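PDB 7MIE: PlzA from Borrelia burgdorferi, which binds the bacterial second messenger cyclic di-GMP through its PilZ domain and probably acts as a receptor that passes on this signal in the Lyme disease spirochaete. Local coordinates for residues Ser120-Ser125 / Thr140-Ser145; His199-Lys204 / Ala211-Ser216; Lys43-Ile48 / Arg168-Ile173. All blocks are in the same frame, centred on the assembly; numbering follows the deposited sequence.

Interaction 1: Ser120-Ser125 / Thr140-Ser145; sequences SVKLLS and TLEFLS. With EDO (1,2-ethanediol), chain F.
V121 and F143 face each other as a non-hydrogen-bonded antiparallel pair, as do L123 and L141, while K122 and E142 between them form a hydrogen-bonded pair. The short strand axes approach to 4.5 Å and twist to 141°. K122 N donates to E142 O at 3.0 Å, and E142 N returns a nearly straight bond of 2.9 Å to K122 O. The ladder then slips by one residue: L124 N donates to T140 O, T140 N donates to S125 O, and L124 and S125 both face T140 in a classic beta bulge.

V121, L123, L141 and F143 lie on one face of the sheet, where branched and aromatic groups suit an apolar layer. L141 CD2 sits between V121 CG2 and L123 CD1, 4.0 Å from each, and V121 CG1 approaches the F143 ring obliquely. On the other face K122 and E142 run side by side, both extended. With CG of E142 anti to its backbone N (chi1 177°), the carboxylate reaches K122 in a long salt bridge, 3.5 Å from NZ to OE1. L144 CD2 lies 3.6 Å from K122 CG, its side chain crossing the lysine's aliphatic part. At the bulge, the hydroxyls of S125 and T140 meet the two oxygens of one ethanediol, probably from the crystallisation liquor. The pairing is that of a beta hairpin, strands 119-131 and 134-143, within the N-terminal, PilZN3-family sheet.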
loop_
_atom_site.group_PDB
_atom_site.type_symbol
_atom_site.label_atom_id
_atom_site.label_comp_id
_atom_site.label_asym_id
_atom_site.label_seq_id
_atom_site.Cartn_x
_atom_site.Cartn_y
_atom_site.Cartn_z
ATOM N N SER A 120 -2.468 -17.237 -14.258
ATOM C CA SER A 120 -1.335 -17.963 -13.694
ATOM C C SER A 120 -0.289 -17.000 -13.133
ATOM O O SER A 120 0.060 -16.003 -13.799
ATOM C CB SER A 120 -0.684 -18.826 -14.762
ATOM O OG SER A 120 -1.535 -19.919 -15.007
ATOM N N VAL A 121 0.211 -17.315 -11.925
ATOM C CA VAL A 121 1.272 -16.536 -11.284
ATOM C C VAL A 121 2.363 -17.444 -10.719
ATOM O O VAL A 121 2.159 -18.656 -10.492
ATOM C CB VAL A 121 0.715 -15.627 -10.166
ATOM C CG1 VAL A 121 -0.275 -14.580 -10.709
ATOM C CG2 VAL A 121 0.127 -16.453 -9.019
ATOM N N LYS A 122 3.539 -16.856 -10.480
ATOM C CA LYS A 122 4.611 -17.576 -9.805
ATOM C C LYS A 122 5.129 -16.705 -8.664
ATOM O O LYS A 122 5.188 -15.464 -8.775
ATOM C CB LYS A 122 5.715 -17.974 -10.792
ATOM C CG LYS A 122 6.412 -16.845 -11.520
ATOM C CD LYS A 122 7.735 -17.260 -12.178
ATOM C CE LYS A 122 8.658 -16.072 -12.368
ATOM N NZ LYS A 122 9.649 -16.268 -13.459
ATOM N N LEU A 123 5.487 -17.354 -7.560
ATOM C CA LEU A 123 5.962 -16.623 -6.399
ATOM C C LEU A 123 7.401 -16.174 -6.645
ATOM O O LEU A 123 8.263 -17.013 -6.904
ATOM C CB LEU A 123 5.908 -17.555 -5.180
ATOM C CG LEU A 123 6.344 -16.932 -3.843
ATOM C CD1 LEU A 123 5.342 -15.857 -3.403
ATOM C CD2 LEU A 123 6.422 -18.032 -2.769
ATOM N N LEU A 124 7.675 -14.876 -6.480
ATOM C CA LEU A 124 9.045 -14.380 -6.635
ATOM C C LEU A 124 9.753 -14.231 -5.295
ATOM O O LEU A 124 10.981 -14.422 -5.220
ATOM C CB LEU A 124 9.078 -13.023 -7.357
ATOM C CG LEU A 124 8.563 -13.013 -8.791
ATOM C CD1 LEU A 124 8.737 -11.606 -9.389
ATOM C CD2 LEU A 124 9.309 -14.035 -9.636
ATOM N N SER A 125 9.016 -13.792 -4.272
ATOM C CA SER A 125 9.584 -13.462 -2.982
ATOM C C SER A 125 8.462 -13.452 -1.960
ATOM O O SER A 125 7.304 -13.321 -2.363
ATOM C CB SER A 125 10.200 -12.050 -3.051
ATOM O OG SER A 125 10.932 -11.822 -1.836
ATOM N N THR A 140 5.171 -11.571 -3.227
ATOM C CA THR A 140 5.317 -10.938 -4.531
ATOM C C THR A 140 5.058 -12.011 -5.582
ATOM O O THR A 140 5.772 -13.040 -5.593
ATOM C CB THR A 140 6.731 -10.356 -4.666
ATOM O OG1 THR A 140 7.034 -9.422 -3.621
ATOM C CG2 THR A 140 6.964 -9.725 -6.035
ATOM N N LEU A 141 4.063 -11.784 -6.429
ATOM C CA LEU A 141 3.611 -12.753 -7.414
ATOM C C LEU A 141 3.730 -12.141 -8.808
ATOM O O LEU A 141 3.172 -11.072 -9.055
ATOM C CB LEU A 141 2.155 -13.123 -7.117
ATOM C CG LEU A 141 1.943 -13.843 -5.781
ATOM C CD1 LEU A 141 0.480 -13.736 -5.377
ATOM C CD2 LEU A 141 2.337 -15.314 -5.949
ATOM N N GLU A 142 4.372 -12.883 -9.719
ATOM C CA GLU A 142 4.522 -12.433 -11.093
ATOM C C GLU A 142 3.465 -13.089 -11.983
ATOM O O GLU A 142 3.239 -14.296 -11.916
ATOM C CB GLU A 142 5.922 -12.827 -11.574
ATOM C CG GLU A 142 6.144 -12.459 -13.043
ATOM C CD GLU A 142 7.590 -12.594 -13.477
ATOM O OE1 GLU A 142 7.856 -13.439 -14.348
ATOM O OE2 GLU A 142 8.436 -11.856 -12.931
ATOM N N PHE A 143 2.833 -12.288 -12.855
ATOM C CA PHE A 143 1.903 -12.753 -13.870
ATOM C C PHE A 143 2.653 -13.569 -14.925
ATOM O O PHE A 143 3.614 -13.099 -15.510
ATOM C CB PHE A 143 1.187 -11.544 -14.487
ATOM C CG PHE A 143 0.165 -10.936 -13.548
ATOM C CD1 PHE A 143 -1.053 -11.569 -13.309
ATOM C CD2 PHE A 143 0.445 -9.761 -12.873
ATOM C CE1 PHE A 143 -1.984 -11.022 -12.435
ATOM C CE2 PHE A 143 -0.477 -9.199 -11.996
ATOM C CZ PHE A 143 -1.693 -9.840 -11.783
ATOM N N LEU A 144 2.222 -14.800 -15.164
ATOM C CA LEU A 144 2.840 -15.638 -16.186
ATOM C C LEU A 144 2.200 -15.449 -17.571
ATOM O O LEU A 144 2.738 -15.905 -18.576
ATOM C CB LEU A 144 2.825 -17.095 -15.717
ATOM C CG LEU A 144 3.779 -17.388 -14.553
ATOM C CD1 LEU A 144 3.714 -18.848 -14.139
ATOM C CD2 LEU A 144 5.224 -16.997 -14.890
ATOM N N SER A 145 1.029 -14.838 -17.623
ATOM C CA SER A 145 0.508 -14.354 -18.891
ATOM C C SER A 145 0.099 -12.903 -18.678
ATOM O O SER A 145 0.022 -12.464 -17.537
ATOM C CB SER A 145 -0.652 -15.180 -19.360
ATOM O OG SER A 145 -1.736 -15.059 -18.453
HETATM C C1 EDO F . 7.530 -9.127 0.062
HETATM O O1 EDO F . 7.067 -10.041 -0.944
HETATM C C2 EDO F . 8.974 -9.014 0.295
HETATM O O2 EDO F . 9.687 -10.028 -0.386
#

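Interaction 2: His199-Lys204 / Ala211-Ser216; sequences HKCLIK and ALVISS. With C2E (9,9'-[(2R,3R,3aS,5S,7aR,9R,10R,10aS,12S,14aR)-3,5,10,12-tetrahydroxy-5,12-dioxidooctahydro-2H,7H-difuro[3,2-d:3',2'-j][1,3,7,9,2,8]tetraoxadiphosphacyclododecine-2,9-diyl]bis(2-amino-1,9-dihydro-6H-purin-6-one)), chain C.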
loop_
_atom_site.group_PDB
_atom_site.type_symbol
_atom_site.label_atom_id
_atom_site.label_comp_id
_atom_site.label_asym_id
_atom_site.label_seq_id
_atom_site.Cartn_x
_atom_site.Cartn_y
_atom_site.Cartn_z
ATOM N N HIS A 199 8.633 18.039 21.052
ATOM C CA HIS A 199 7.420 18.822 21.264
ATOM C C HIS A 199 6.173 17.963 21.041
ATOM O O HIS A 199 6.160 17.048 20.208
ATOM C CB HIS A 199 7.364 20.026 20.308
ATOM C CG HIS A 199 8.588 20.883 20.285
ATOM N ND1 HIS A 199 9.777 20.465 19.709
ATOM C CD2 HIS A 199 8.808 22.137 20.737
ATOM C CE1 HIS A 199 10.682 21.419 19.830
ATOM N NE2 HIS A 199 10.107 22.459 20.451
ATOM N N LYS A 200 5.113 18.295 21.784
ATOM C CA LYS A 200 3.783 17.763 21.547
ATOM C C LYS A 200 3.253 18.324 20.233
ATOM O O LYS A 200 3.601 19.439 19.838
ATOM C CB LYS A 200 2.824 18.212 22.651
ATOM C CG LYS A 200 2.740 17.319 23.877
ATOM C CD LYS A 200 1.409 17.467 24.603
ATOM C CE LYS A 200 1.555 17.505 26.110
ATOM N NZ LYS A 200 2.732 16.725 26.562
ATOM N N CYS A 201 2.407 17.541 19.552
ATOM C CA CYS A 201 1.697 18.074 18.401
ATOM C C CYS A 201 0.377 17.326 18.243
ATOM O O CYS A 201 0.167 16.319 18.908
ATOM C CB CYS A 201 2.570 18.031 17.146
ATOM S SG CYS A 201 2.994 16.358 16.587
ATOM N N LEU A 202 -0.511 17.838 17.382
ATOM C CA LEU A 202 -1.721 17.103 17.030
ATOM C C LEU A 202 -1.612 16.650 15.568
ATOM O O LEU A 202 -1.235 17.443 14.712
ATOM C CB LEU A 202 -2.956 17.990 17.242
ATOM C CG LEU A 202 -3.215 18.426 18.688
ATOM C CD1 LEU A 202 -4.561 19.121 18.820
ATOM C CD2 LEU A 202 -3.120 17.238 19.637
ATOM N N ILE A 203 -1.920 15.372 15.298
ATOM C CA ILE A 203 -1.974 14.916 13.903
ATOM C C ILE A 203 -3.240 15.483 13.235
ATOM O O ILE A 203 -4.352 15.257 13.723
ATOM C CB ILE A 203 -1.933 13.375 13.795
ATOM C CG1 ILE A 203 -0.808 12.732 14.630
ATOM C CG2 ILE A 203 -1.879 12.970 12.310
ATOM C CD1 ILE A 203 -0.966 11.239 14.832
ATOM N N LYS A 204 -3.069 16.160 12.090
ATOM C CA LYS A 204 -4.174 16.681 11.293
ATOM C C LYS A 204 -4.468 15.782 10.092
ATOM O O LYS A 204 -5.633 15.622 9.746
ATOM C CB LYS A 204 -3.917 18.125 10.858
ATOM C CG LYS A 204 -3.693 19.101 12.009
ATOM C CD LYS A 204 -4.616 18.904 13.217
ATOM C CE LYS A 204 -6.032 19.418 13.021
ATOM N NZ LYS A 204 -6.872 19.224 14.238
ATOM N N ALA A 211 2.772 13.424 6.817
ATOM C CA ALA A 211 1.803 13.828 7.817
ATOM C C ALA A 211 1.736 15.342 7.868
ATOM O O ALA A 211 2.678 16.014 7.461
ATOM C CB ALA A 211 2.178 13.282 9.191
ATOM N N LEU A 212 0.592 15.861 8.312
ATOM C CA LEU A 212 0.512 17.269 8.671
ATOM C C LEU A 212 0.214 17.298 10.156
ATOM O O LEU A 212 -0.666 16.560 10.604
ATOM C CB LEU A 212 -0.628 17.958 7.908
ATOM C CG LEU A 212 -0.849 19.435 8.276
ATOM C CD1 LEU A 212 0.327 20.318 7.835
ATOM C CD2 LEU A 212 -2.129 19.955 7.641
ATOM N N VAL A 213 0.992 18.092 10.918
ATOM C CA VAL A 213 0.771 18.186 12.348
ATOM C C VAL A 213 0.663 19.667 12.715
ATOM O O VAL A 213 1.168 20.522 12.003
ATOM C CB VAL A 213 1.892 17.516 13.160
ATOM C CG1 VAL A 213 2.003 16.020 12.853
ATOM C CG2 VAL A 213 3.228 18.230 12.933
ATOM N N ILE A 214 -0.042 19.930 13.815
ATOM C CA ILE A 214 -0.181 21.270 14.365
ATOM C C ILE A 214 0.513 21.305 15.724
ATOM O O ILE A 214 0.442 20.338 16.479
ATOM C CB ILE A 214 -1.674 21.644 14.453
ATOM C CG1 ILE A 214 -2.161 22.171 13.105
ATOM C CG2 ILE A 214 -1.944 22.627 15.586
ATOM C CD1 ILE A 214 -3.536 22.801 13.128
ATOM N N SER A 215 1.213 22.414 16.010
ATOM C CA SER A 215 1.744 22.628 17.351
ATOM C C SER A 215 2.239 24.061 17.536
ATOM O O SER A 215 1.900 24.951 16.752
ATOM C CB SER A 215 2.829 21.627 17.685
ATOM O OG SER A 215 4.124 22.185 17.513
ATOM N N SER A 216 3.037 24.236 18.603
ATOM C CA SER A 216 3.842 25.416 18.889
ATOM C C SER A 216 5.320 25.003 18.984
ATOM O O SER A 216 6.188 25.865 18.724
ATOM C CB SER A 216 3.388 26.058 20.169
ATOM O OG SER A 216 2.026 25.748 20.427
HETATM P P1 C2E C . 7.110 16.772 -1.756
HETATM O O2P C2E C . 6.770 18.142 -1.353
HETATM O O1P C2E C . 8.541 16.297 -1.774
HETATM O "O5'" C2E C . 6.424 15.856 -0.626
HETATM C "C5'" C2E C . 6.701 14.446 -0.644
HETATM C "C4'" C2E C . 5.638 13.718 0.145
HETATM O "O4'" C2E C . 5.600 14.231 1.495
HETATM C "C3'" C2E C . 4.202 13.906 -0.353
HETATM O "O3'" C2E C . 3.994 12.975 -1.409
HETATM C "C2'" C2E C . 3.449 13.387 0.902
HETATM O "O2'" C2E C . 3.566 11.980 0.977
HETATM C "C1'" C2E C . 4.316 13.964 2.034
HETATM N N9 C2E C . 3.766 15.198 2.570
HETATM C C8 C2E C . 4.214 16.493 2.441
HETATM N N7 C2E C . 3.466 17.363 3.062
HETATM C C5 C2E C . 2.435 16.587 3.603
HETATM C C6 C2E C . 1.302 16.967 4.359
HETATM O O6 C2E C . 0.949 18.121 4.646
HETATM N N1 C2E C . 0.515 15.850 4.690
HETATM C C2 C2E C . 0.800 14.542 4.352
HETATM N N2 C2E C . -0.065 13.581 4.739
HETATM N N3 C2E C . 1.860 14.180 3.638
HETATM C C4 C2E C . 2.624 15.259 3.308
HETATM P P11 C2E C . 2.735 13.233 -2.396
HETATM O O21 C2E C . 2.688 12.000 -3.233
HETATM O O11 C2E C . 1.548 13.536 -1.522
HETATM O O5A C2E C . 3.160 14.587 -3.164
HETATM C C5A C2E C . 4.159 14.417 -4.201
HETATM C C4A C2E C . 4.659 15.775 -4.606
HETATM O O4A C2E C . 3.583 16.540 -5.197
HETATM C C3A C2E C . 5.142 16.637 -3.439
HETATM O O3A C2E C . 6.470 16.220 -3.128
HETATM C C2A C2E C . 5.006 18.031 -4.045
HETATM O O2A C2E C . 6.064 18.334 -4.944
HETATM C C1A C2E C . 3.674 17.875 -4.788
HETATM N N91 C2E C . 2.507 18.274 -4.024
HETATM C C81 C2E C . 1.549 17.458 -3.458
HETATM N N71 C2E C . 0.630 18.146 -2.831
HETATM C C51 C2E C . 0.988 19.486 -3.004
HETATM C C61 C2E C . 0.365 20.689 -2.560
HETATM O O61 C2E C . -0.681 20.856 -1.921
HETATM N N11 C2E C . 1.074 21.813 -2.974
HETATM C C21 C2E C . 2.258 21.800 -3.667
HETATM N N21 C2E C . 2.783 23.005 -3.952
HETATM N N31 C2E C . 2.828 20.686 -4.129
HETATM C C41 C2E C . 2.146 19.565 -3.737
#
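K204 bends over I214 at an oblique angle, its CG 3.6 Å from I214 CG1. Two successive turns (chi2 -41°, chi3 -76°) carry the lysine's CG and CD across the isoleucine's CG1 and CD1 while its ammonium end leads off from the neighbouring strand; a long flexible chain suits this partly exposed face, because it can cover a hydrocarbon neighbour and still carry its charge outward. K204 CB also comes to 4.1 Å from L212 CD2.

On the other face, C201 turns SG to the V213 side chain, 3.8 Å from V213 CB. Its SG stands between the backbone N and the carbonyl carbon (chi1 65°), and a small sulfur fits here, where A190 and I192 of the next strand also press on the cysteine. V213 is paired with I203 across the non-hydrogen-bonded position, and F231 packs against both, making this face apolar. S215 brings CB to 3.6 Å from C201 CB, a short side chain where the strands draw close.

The backbones hold this register through reciprocal bonds of L202 and I214, 2.8 Å from L202 N to I214 O, and through K204 N to L212 O. Beyond the last of these, A211 N and L212 N border a guanine of cyclic di-GMP, with L212 CB 3.6 Å from the ligand's O6. The strands 198-207 and 210-215 form a beta hairpin of the C-terminal PilZ sheet, whose turn end contributes to the nucleotide pocket.

Interaction 3: Lys43-Ile48 / Arg168-Ile173; sequences KMSTEI and RIHERI. With C2E (9,9'-[(2R,3R,3aS,5S,7aR,9R,10R,10aS,12S,14aR)-3,5,10,12-tetrahydroxy-5,12-dioxidooctahydro-2H,7H-difuro[3,2-d:3',2'-j][1,3,7,9,2,8]tetraoxadiphosphacyclododecine-2,9-diyl]bis(2-amino-1,9-dihydro-6H-purin-6-one)), chain C.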
loop_
_atom_site.group_PDB
_atom_site.type_symbol
_atom_site.label_atom_id
_atom_site.label_comp_id
_atom_site.label_asym_id
_atom_site.label_seq_id
_atom_site.Cartn_x
_atom_site.Cartn_y
_atom_site.Cartn_z
ATOM N N LYS A 43 1.236 1.464 -4.113
ATOM C CA LYS A 43 0.492 0.976 -2.942
ATOM C C LYS A 43 -0.997 1.255 -3.101
ATOM O O LYS A 43 -1.395 2.292 -3.621
ATOM C CB LYS A 43 1.051 1.500 -1.611
ATOM C CG LYS A 43 2.452 0.978 -1.325
ATOM C CD LYS A 43 3.086 1.382 -0.013
ATOM C CE LYS A 43 3.335 2.865 0.119
ATOM N NZ LYS A 43 4.391 3.380 -0.821
ATOM N N MET A 44 -1.848 0.324 -2.605
ATOM C CA MET A 44 -3.282 0.457 -2.828
ATOM C C MET A 44 -3.937 1.391 -1.807
ATOM O O MET A 44 -3.544 1.460 -0.639
ATOM C CB MET A 44 -3.975 -0.915 -2.799
ATOM C CG MET A 44 -3.299 -1.902 -3.703
ATOM S SD MET A 44 -3.221 -1.385 -5.475
ATOM C CE MET A 44 -4.939 -1.626 -5.807
ATOM N N SER A 45 -4.942 2.141 -2.281
ATOM C CA SER A 45 -5.819 2.974 -1.458
ATOM C C SER A 45 -7.173 3.026 -2.161
ATOM O O SER A 45 -7.288 2.598 -3.318
ATOM C CB SER A 45 -5.242 4.368 -1.284
ATOM O OG SER A 45 -5.474 5.126 -2.484
ATOM N N THR A 46 -8.194 3.533 -1.456
ATOM C CA THR A 46 -9.550 3.601 -1.981
ATOM C C THR A 46 -9.579 4.244 -3.373
ATOM O O THR A 46 -10.214 3.708 -4.298
ATOM C CB THR A 46 -10.457 4.308 -0.972
ATOM O OG1 THR A 46 -10.367 3.514 0.215
ATOM C CG2 THR A 46 -11.920 4.318 -1.412
ATOM N N GLU A 47 -8.927 5.409 -3.515
ATOM C CA GLU A 47 -8.931 6.118 -4.783
ATOM C C GLU A 47 -8.206 5.344 -5.891
ATOM O O GLU A 47 -8.641 5.421 -7.041
ATOM C CB GLU A 47 -8.335 7.525 -4.662
ATOM C CG GLU A 47 -9.215 8.470 -3.846
ATOM C CD GLU A 47 -8.804 9.916 -4.052
ATOM O OE1 GLU A 47 -9.702 10.767 -4.112
ATOM O OE2 GLU A 47 -7.571 10.184 -4.160
ATOM N N ILE A 48 -7.139 4.606 -5.558
ATOM C CA ILE A 48 -6.451 3.806 -6.564
ATOM C C ILE A 48 -7.370 2.672 -7.035
ATOM O O ILE A 48 -7.502 2.428 -8.225
ATOM C CB ILE A 48 -5.112 3.242 -6.031
ATOM C CG1 ILE A 48 -4.177 4.389 -5.647
ATOM C CG2 ILE A 48 -4.458 2.309 -7.051
ATOM C CD1 ILE A 48 -3.838 5.274 -6.798
ATOM N N ARG A 168 0.102 14.639 -6.145
ATOM C CA ARG A 168 -0.174 13.538 -5.231
ATOM C C ARG A 168 -0.752 12.362 -6.002
ATOM O O ARG A 168 -1.513 12.568 -6.923
ATOM C CB ARG A 168 -1.285 13.941 -4.247
ATOM C CG ARG A 168 -0.928 15.180 -3.437
ATOM C CD ARG A 168 -2.028 15.538 -2.437
ATOM N NE ARG A 168 -1.828 16.899 -1.990
ATOM C CZ ARG A 168 -2.649 17.547 -1.172
ATOM N NH1 ARG A 168 -3.693 16.914 -0.650
ATOM N NH2 ARG A 168 -2.369 18.801 -0.852
ATOM N N ILE A 169 -0.439 11.133 -5.591
ATOM C CA ILE A 169 -1.187 10.029 -6.192
ATOM C C ILE A 169 -2.173 9.408 -5.196
ATOM O O ILE A 169 -3.155 8.790 -5.610
ATOM C CB ILE A 169 -0.293 8.952 -6.850
ATOM C CG1 ILE A 169 0.682 8.299 -5.877
ATOM C CG2 ILE A 169 0.422 9.501 -8.083
ATOM C CD1 ILE A 169 0.992 6.846 -6.222
ATOM N N HIS A 170 -1.893 9.537 -3.904
ATOM C CA HIS A 170 -2.805 9.021 -2.891
ATOM C C HIS A 170 -3.562 10.118 -2.148
ATOM O O HIS A 170 -3.063 11.228 -1.911
ATOM C CB HIS A 170 -2.032 8.257 -1.813
ATOM C CG HIS A 170 -1.381 7.004 -2.322
ATOM N ND1 HIS A 170 -2.092 5.876 -2.665
ATOM C CD2 HIS A 170 -0.093 6.716 -2.598
ATOM C CE1 HIS A 170 -1.253 4.939 -3.122
ATOM N NE2 HIS A 170 -0.046 5.407 -3.063
ATOM N N GLU A 171 -4.751 9.732 -1.677
ATOM C CA GLU A 171 -5.500 10.555 -0.740
ATOM C C GLU A 171 -4.742 10.612 0.594
ATOM O O GLU A 171 -3.940 9.752 0.975
ATOM C CB GLU A 171 -6.947 10.045 -0.620
ATOM C CG GLU A 171 -7.082 8.619 -0.081
ATOM C CD GLU A 171 -7.084 7.513 -1.124
ATOM O OE1 GLU A 171 -8.009 6.721 -1.107
ATOM O OE2 GLU A 171 -6.136 7.459 -1.962
ATOM N N ARG A 172 -5.006 11.703 1.285
ATOM C CA ARG A 172 -4.535 11.886 2.639
ATOM C C ARG A 172 -5.723 11.660 3.557
ATOM O O ARG A 172 -6.868 12.011 3.218
ATOM C CB ARG A 172 -3.923 13.285 2.769
ATOM C CG ARG A 172 -2.676 13.428 1.902
ATOM C CD ARG A 172 -2.163 14.849 1.934
ATOM N NE ARG A 172 -0.986 14.842 1.059
ATOM C CZ ARG A 172 -0.211 15.904 0.834
ATOM N NH1 ARG A 172 -0.458 17.040 1.458
ATOM N NH2 ARG A 172 0.815 15.794 0.002
ATOM N N ILE A 173 -5.454 11.032 4.699
ATOM C CA ILE A 173 -6.498 10.727 5.668
ATOM C C ILE A 173 -6.615 11.889 6.646
ATOM O O ILE A 173 -5.697 12.126 7.420
ATOM C CB ILE A 173 -6.147 9.426 6.420
ATOM C CG1 ILE A 173 -5.941 8.249 5.457
ATOM C CG2 ILE A 173 -7.236 9.125 7.471
ATOM C CD1 ILE A 173 -5.220 7.021 6.104
HETATM P P1 C2E C . 7.110 16.772 -1.756
HETATM O O2P C2E C . 6.770 18.142 -1.353
HETATM O O1P C2E C . 8.541 16.297 -1.774
HETATM O "O5'" C2E C . 6.424 15.856 -0.626
HETATM C "C5'" C2E C . 6.701 14.446 -0.644
HETATM C "C4'" C2E C . 5.638 13.718 0.145
HETATM O "O4'" C2E C . 5.600 14.231 1.495
HETATM C "C3'" C2E C . 4.202 13.906 -0.353
HETATM O "O3'" C2E C . 3.994 12.975 -1.409
HETATM C "C2'" C2E C . 3.449 13.387 0.902
HETATM O "O2'" C2E C . 3.566 11.980 0.977
HETATM C "C1'" C2E C . 4.316 13.964 2.034
HETATM N N9 C2E C . 3.766 15.198 2.570
HETATM C C8 C2E C . 4.214 16.493 2.441
HETATM N N7 C2E C . 3.466 17.363 3.062
HETATM C C5 C2E C . 2.435 16.587 3.603
HETATM C C6 C2E C . 1.302 16.967 4.359
HETATM O O6 C2E C . 0.949 18.121 4.646
HETATM N N1 C2E C . 0.515 15.850 4.690
HETATM C C2 C2E C . 0.800 14.542 4.352
HETATM N N2 C2E C . -0.065 13.581 4.739
HETATM N N3 C2E C . 1.860 14.180 3.638
HETATM C C4 C2E C . 2.624 15.259 3.308
HETATM P P11 C2E C . 2.735 13.233 -2.396
HETATM O O21 C2E C . 2.688 12.000 -3.233
HETATM O O11 C2E C . 1.548 13.536 -1.522
HETATM O O5A C2E C . 3.160 14.587 -3.164
HETATM C C5A C2E C . 4.159 14.417 -4.201
HETATM C C4A C2E C . 4.659 15.775 -4.606
HETATM O O4A C2E C . 3.583 16.540 -5.197
HETATM C C3A C2E C . 5.142 16.637 -3.439
HETATM O O3A C2E C . 6.470 16.220 -3.128
HETATM C C2A C2E C . 5.006 18.031 -4.045
HETATM O O2A C2E C . 6.064 18.334 -4.944
HETATM C C1A C2E C . 3.674 17.875 -4.788
HETATM N N91 C2E C . 2.507 18.274 -4.024
HETATM C C81 C2E C . 1.549 17.458 -3.458
HETATM N N71 C2E C . 0.630 18.146 -2.831
HETATM C C51 C2E C . 0.988 19.486 -3.004
HETATM C C61 C2E C . 0.365 20.689 -2.560
HETATM O O61 C2E C . -0.681 20.856 -1.921
HETATM N N11 C2E C . 1.074 21.813 -2.974
HETATM C C21 C2E C . 2.258 21.800 -3.667
HETATM N N21 C2E C . 2.783 23.005 -3.952
HETATM N N31 C2E C . 2.828 20.686 -4.129
HETATM C C41 C2E C . 2.146 19.565 -3.737
#
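The H170 ring presents its edge to the 43-48 segment: S45 OG lies near the ring plane and receives a weak, 3.5 Å bond from ND1, while I48 CG1 approaches the ring obliquely. On the ligand side, the R172 guanidinium is sandwiched, with guanine C4 of cyclic di-GMP 3.7 Å above one face and R168 NE over the opposite one. The two arginines belong to the RxxxR motif of PilZ proteins, here in the loop between helix 149-164 and strand 173-174. R168 uses its edge, NE donating to N71 at 2.9 Å and NH2 to O61, so one guanidinium reads the Hoogsteen side of the ligand's other guanine; R172 NH2 reaches the phosphate oxygen O11 at 2.8 Å. The stacked arginines suit an anionic ligand: R168 NH2 also makes a salt bridge to a phosphate oxygen of a second cyclic di-GMP.

E171, between the arginines in sequence, turns the other way, to the start of helix 46-52. S45 is at the N-cap position, and its OG donates a very short bond to E171 OE2. Acid and helix start suit each other, since the helix dipole probably stabilises the carboxylate. E47 slides past E171 in the opposite direction, their carboxylates turned 55° apart, and E47 OE2 lies 3.8 Å from E171 OE2, a probably unfavourable pair of like charges. E171 has CG between its backbone N and carbonyl carbon (chi1 62°), and the bent chain brings OE1 to E47 N, which meets it at 2.9 Å on the syn side, 24° out of plane.

The three contacts follow the two-domain build of the protein. Interaction 1 is a hairpin of the N-terminal sheet and interaction 2 a hairpin of the C-terminal sheet; their centres lie 42 Å apart, on opposite sides of the chain's centre. Interaction 3 lies between them, its centre about 25 Å from that of interaction 1 and 22 Å from that of interaction 2, and it closes a loop of sequence inside which interaction 1 is nested. Interactions 2 and 3 do not touch, their nearest atoms being about 4 Å apart, but both meet cyclic di-GMP: one through 211-212, the other through R168 and R172. Interaction 1 lies away from that pocket.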